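Local coordinates for protein transcriptional activator, putative (Pyrococcus furiosus, PDB 1RTW) that is a putative transcriptional activator of the TENA/THI-4/PQQC family, with an all-helical fold, and forms an assembly of four chains, at residues 60-63 with 64-67; 24-28 with 29-33. One frame throughout, in Å; residues are numbered along the deposited sequence.

Interaction 1 of 2, residues 60-63 with 64-67; sequences KAPD and DLLP
Pro62 and Leu65 meet at the tight connection between helix 33-60 and helix 66-89, where the carbonyl of Pro62 accepts the backbone N-H of Leu65. Leu65 N lies 2.9 Å from Pro62 O, with a fairly straight N-H...O angle of 160°. One residue on, the same i to i+3 pattern repeats, with Leu66 N 3.2 Å from Asp63 O; this is the spacing of a 3-10 turn. These bonds lead straight into the first turn of helix 66-89.

Apolar side chains pack beside the turn. Leu65 lies alongside the Pro62 ring, its CD2 3.7 Å from Pro62 CD, and Ala61 CB comes within 4.2 Å of Leu65 CB. Phe118 of helix 118-142 packs on all three residues. Asp64 brings OD1 up to the CB corner of the proline, 3.5 Å from Pro62 CB, its CG set between backbone N and carbonyl carbon (chi1 67°).

Asp63 finds its partners in the second subunit: OD1 forms a salt bridge with Arg52 of that chain and OD2 with its Lys48. Arg52 of the second subunit also donates to Ala61 O and packs on Leu66. Pro62 O and Asp63 O are thus used inside the turn and Ala61 O by Arg52 of the second subunit, while both carboxylate oxygens of Asp63 tie the turn into the subunit interface.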
loop_
_atom_site.group_PDB
_atom_site.type_symbol
_atom_site.label_atom_id
_atom_site.label_comp_id
_atom_site.label_asym_id
_atom_site.label_seq_id
_atom_site.Cartn_x
_atom_site.Cartn_y
_atom_site.Cartn_z
ATOM N N LYS B 60 -0.115 -7.926 5.791
ATOM C CA LYS B 60 0.311 -7.251 7.010
ATOM C C LYS B 60 0.186 -8.136 8.241
ATOM O O LYS B 60 0.551 -7.710 9.334
ATOM C CB LYS B 60 -0.590 -6.045 7.276
ATOM C CG LYS B 60 -0.270 -4.769 6.573
ATOM C CD LYS B 60 -1.177 -3.669 7.142
ATOM C CE LYS B 60 -0.966 -2.331 6.455
ATOM N NZ LYS B 60 -1.988 -1.341 6.904
ATOM N N ALA B 61 -0.368 -9.334 8.084
ATOM C CA ALA B 61 -0.584 -10.221 9.229
ATOM C C ALA B 61 0.638 -10.929 9.798
ATOM O O ALA B 61 1.616 -11.179 9.092
ATOM C CB ALA B 61 -1.671 -11.258 8.901
ATOM N N PRO B 62 0.584 -11.280 11.096
ATOM C CA PRO B 62 1.675 -11.982 11.788
ATOM C C PRO B 62 1.845 -13.384 11.189
ATOM O O PRO B 62 0.882 -13.970 10.696
ATOM C CB PRO B 62 1.166 -12.065 13.227
ATOM C CG PRO B 62 0.246 -10.860 13.344
ATOM C CD PRO B 62 -0.490 -10.919 12.036
ATOM N N ASP B 63 3.061 -13.920 11.231
ATOM C CA ASP B 63 3.332 -15.255 10.684
ATOM C C ASP B 63 2.327 -16.333 11.069
ATOM O O ASP B 63 1.932 -17.128 10.220
ATOM C CB ASP B 63 4.727 -15.751 11.087
ATOM C CG ASP B 63 5.836 -15.122 10.272
ATOM O OD1 ASP B 63 5.559 -14.492 9.228
ATOM O OD2 ASP B 63 7.004 -15.266 10.684
ATOM N N ASP B 64 1.921 -16.371 12.340
ATOM C CA ASP B 64 0.984 -17.394 12.817
ATOM C C ASP B 64 -0.454 -17.308 12.289
ATOM O O ASP B 64 -1.281 -18.179 12.568
ATOM C CB ASP B 64 1.010 -17.486 14.358
ATOM C CG ASP B 64 0.467 -16.236 15.058
ATOM O OD1 ASP B 64 0.117 -15.242 14.386
ATOM O OD2 ASP B 64 0.390 -16.260 16.306
ATOM N N LEU B 65 -0.735 -16.271 11.509
ATOM C CA LEU B 65 -2.058 -16.061 10.935
ATOM C C LEU B 65 -2.099 -16.316 9.427
ATOM O O LEU B 65 -3.178 -16.367 8.830
ATOM C CB LEU B 65 -2.528 -14.638 11.233
ATOM C CG LEU B 65 -3.518 -14.427 12.380
ATOM C CD1 LEU B 65 -3.387 -15.482 13.476
ATOM C CD2 LEU B 65 -3.326 -13.044 12.932
ATOM N N LEU B 66 -0.930 -16.502 8.815
ATOM C CA LEU B 66 -0.866 -16.758 7.382
ATOM C C LEU B 66 -1.753 -17.921 6.942
ATOM O O LEU B 66 -2.484 -17.791 5.965
ATOM C CB LEU B 66 0.580 -16.944 6.917
ATOM C CG LEU B 66 1.415 -15.672 7.102
ATOM C CD1 LEU B 66 2.845 -15.890 6.638
ATOM C CD2 LEU B 66 0.789 -14.521 6.336
ATOM N N PRO B 67 -1.725 -19.058 7.672
ATOM C CA PRO B 67 -2.560 -20.212 7.303
ATOM C C PRO B 67 -4.057 -19.868 7.382
ATOM O O PRO B 67 -4.840 -20.270 6.521
ATOM C CB PRO B 67 -2.182 -21.261 8.362
ATOM C CG PRO B 67 -0.771 -20.911 8.704
ATOM C CD PRO B 67 -0.848 -19.404 8.809
#

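Interaction 2 of 2, residues 24-28 with 29-33; sequences IEMAE and NTIKK
A Schellman motif with weak bonds ends helix 21-28: Asn29 takes a positive phi (63°), and after it the chain turns toward helix 33-60. Glu25 O, one turn back in the helix, receives two weak bonds from the residues after Asn29, from Thr30 N at 3.0 Å and Ile31 N at 3.3 Å; the bond from Asn29 N to Met26 O is weak too. Three weak bonds thus fall on the carbonyls of Glu25 and Met26, in the last turn.

Glu25 carries the side-chain contact, crossing both Thr30 and Ile31 at about a right angle. Thr30 lays its hydroxyl against the aliphatic base of Glu25, OG1 3.2 Å from CB of Glu25, while its methyl runs alongside Glu28, CG2 3.8 Å from CB of Glu28. Ile31 CB packs 3.8 Å from Glu25 CB. Its CG2 reaches toward the selenium of selenomethionine Met26, and Tyr149 touches both residues.

With CG beside its own backbone N (chi1 -61°) and the chain extended beyond, Glu25 carries its carboxylate past Ile31 to a water, and OE1 also has a weak hydrogen bond with Tyr206 OH. The water donates to Glu25 OE1 at 2.5 Å and accepts from Lys32 N, the N-cap residue of helix 33-60, at 2.6 Å.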
loop_
_atom_site.group_PDB
_atom_site.type_symbol
_atom_site.label_atom_id
_atom_site.label_comp_id
_atom_site.label_asym_id
_atom_site.label_seq_id
_atom_site.Cartn_x
_atom_site.Cartn_y
_atom_site.Cartn_z
ATOM N N ILE B 24 -36.890 -9.210 6.612
ATOM C CA ILE B 24 -38.273 -9.573 6.911
ATOM C C ILE B 24 -38.909 -10.156 5.658
ATOM O O ILE B 24 -39.644 -11.144 5.720
ATOM C CB ILE B 24 -39.113 -8.343 7.316
ATOM C CG1 ILE B 24 -38.600 -7.754 8.627
ATOM C CG2 ILE B 24 -40.585 -8.722 7.435
ATOM C CD1 ILE B 24 -39.264 -6.436 8.992
ATOM N N GLU B 25 -38.606 -9.544 4.520
ATOM C CA GLU B 25 -39.170 -9.988 3.261
ATOM C C GLU B 25 -38.583 -11.307 2.805
ATOM O O GLU B 25 -39.281 -12.119 2.204
ATOM C CB GLU B 25 -39.027 -8.899 2.203
ATOM C CG GLU B 25 -39.763 -7.626 2.590
ATOM C CD GLU B 25 -39.761 -6.566 1.510
ATOM O OE1 GLU B 25 -39.115 -6.747 0.459
ATOM O OE2 GLU B 25 -40.424 -5.539 1.729
HETATM N N MSE B 26 -37.306 -11.525 3.102
HETATM C CA MSE B 26 -36.653 -12.784 2.759
HETATM C C MSE B 26 -37.321 -13.893 3.581
HETATM O O MSE B 26 -37.647 -14.961 3.055
HETATM C CB MSE B 26 -35.163 -12.734 3.114
HETATM C CG MSE B 26 -34.292 -11.912 2.180
HETATM SE SE MSE B 26 -33.878 -12.785 0.501
HETATM C CE MSE B 26 -33.545 -14.555 1.151
ATOM N N ALA B 27 -37.554 -13.594 4.860
ATOM C CA ALA B 27 -38.160 -14.527 5.812
ATOM C C ALA B 27 -39.625 -14.853 5.544
ATOM O O ALA B 27 -40.058 -15.981 5.775
ATOM C CB ALA B 27 -37.992 -14.013 7.242
ATOM N N GLU B 28 -40.380 -13.870 5.061
ATOM C CA GLU B 28 -41.794 -14.054 4.766
ATOM C C GLU B 28 -42.027 -14.324 3.286
ATOM O O GLU B 28 -43.164 -14.524 2.860
ATOM C CB GLU B 28 -42.585 -12.812 5.186
ATOM C CG GLU B 28 -42.514 -12.495 6.683
ATOM C CD GLU B 28 -43.307 -11.250 7.081
ATOM O OE1 GLU B 28 -43.994 -10.665 6.214
ATOM O OE2 GLU B 28 -43.245 -10.853 8.269
ATOM N N ASN B 29 -40.945 -14.322 2.510
ATOM C CA ASN B 29 -40.993 -14.540 1.063
ATOM C C ASN B 29 -41.761 -13.491 0.279
ATOM O O ASN B 29 -42.154 -13.718 -0.871
ATOM C CB ASN B 29 -41.502 -15.935 0.724
ATOM C CG ASN B 29 -40.379 -16.888 0.417
ATOM O OD1 ASN B 29 -39.961 -17.670 1.275
ATOM N ND2 ASN B 29 -39.854 -16.807 -0.804
ATOM N N THR B 30 -41.937 -12.330 0.906
ATOM C CA THR B 30 -42.630 -11.201 0.303
ATOM C C THR B 30 -41.658 -10.403 -0.565
ATOM O O THR B 30 -42.037 -9.409 -1.184
ATOM C CB THR B 30 -43.192 -10.253 1.385
ATOM O OG1 THR B 30 -42.125 -9.804 2.227
ATOM C CG2 THR B 30 -44.230 -10.960 2.240
ATOM N N ILE B 31 -40.405 -10.847 -0.606
ATOM C CA ILE B 31 -39.366 -10.167 -1.371
ATOM C C ILE B 31 -39.593 -10.218 -2.877
ATOM O O ILE B 31 -39.749 -11.282 -3.475
ATOM C CB ILE B 31 -37.948 -10.681 -0.966
ATOM C CG1 ILE B 31 -36.856 -9.720 -1.446
ATOM C CG2 ILE B 31 -37.731 -12.113 -1.456
ATOM C CD1 ILE B 31 -36.375 -9.985 -2.838
ATOM N N LYS B 32 -39.645 -9.034 -3.469
ATOM C CA LYS B 32 -39.854 -8.875 -4.896
ATOM C C LYS B 32 -38.583 -9.206 -5.660
ATOM O O LYS B 32 -37.477 -8.875 -5.234
ATOM C CB LYS B 32 -40.288 -7.440 -5.205
ATOM C CG LYS B 32 -41.503 -6.977 -4.420
ATOM C CD LYS B 32 -42.628 -6.549 -5.339
ATOM C CE LYS B 32 -42.383 -5.188 -5.969
ATOM N NZ LYS B 32 -41.357 -5.152 -7.046
ATOM N N LYS B 33 -38.755 -9.822 -6.818
ATOM C CA LYS B 33 -37.638 -10.220 -7.660
ATOM C C LYS B 33 -36.615 -9.104 -7.889
ATOM O O LYS B 33 -35.414 -9.313 -7.720
ATOM C CB LYS B 33 -38.180 -10.715 -9.001
ATOM C CG LYS B 33 -37.154 -11.351 -9.907
ATOM C CD LYS B 33 -37.787 -11.772 -11.214
ATOM C CE LYS B 33 -36.781 -12.504 -12.071
ATOM N NZ LYS B 33 -37.375 -12.918 -13.369
HETATM O O HOH W 1 -39.239 -6.945 -2.026
#

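Both contacts are short connections at the ends of helix 33-60: interaction 2 comes first along the chain and leads into this helix, and interaction 1 follows where the chain leaves it for helix 66-89. Their centres are 40 Å apart, with nearest atoms about 30 Å apart, on opposite sides of the chain's centre, so they do not touch. Helix 118-142 meets both, through Phe118 at residues 60-67 and through Trp136, Trp138 and Asn142 at residues 24-33. Their settings differ: residues 60-67 meet the second subunit and, through Lys60, the third, while no other chain of the assembly touches residues 24-33. One long helix therefore links a turn at the subunit interface to one built within its own chain.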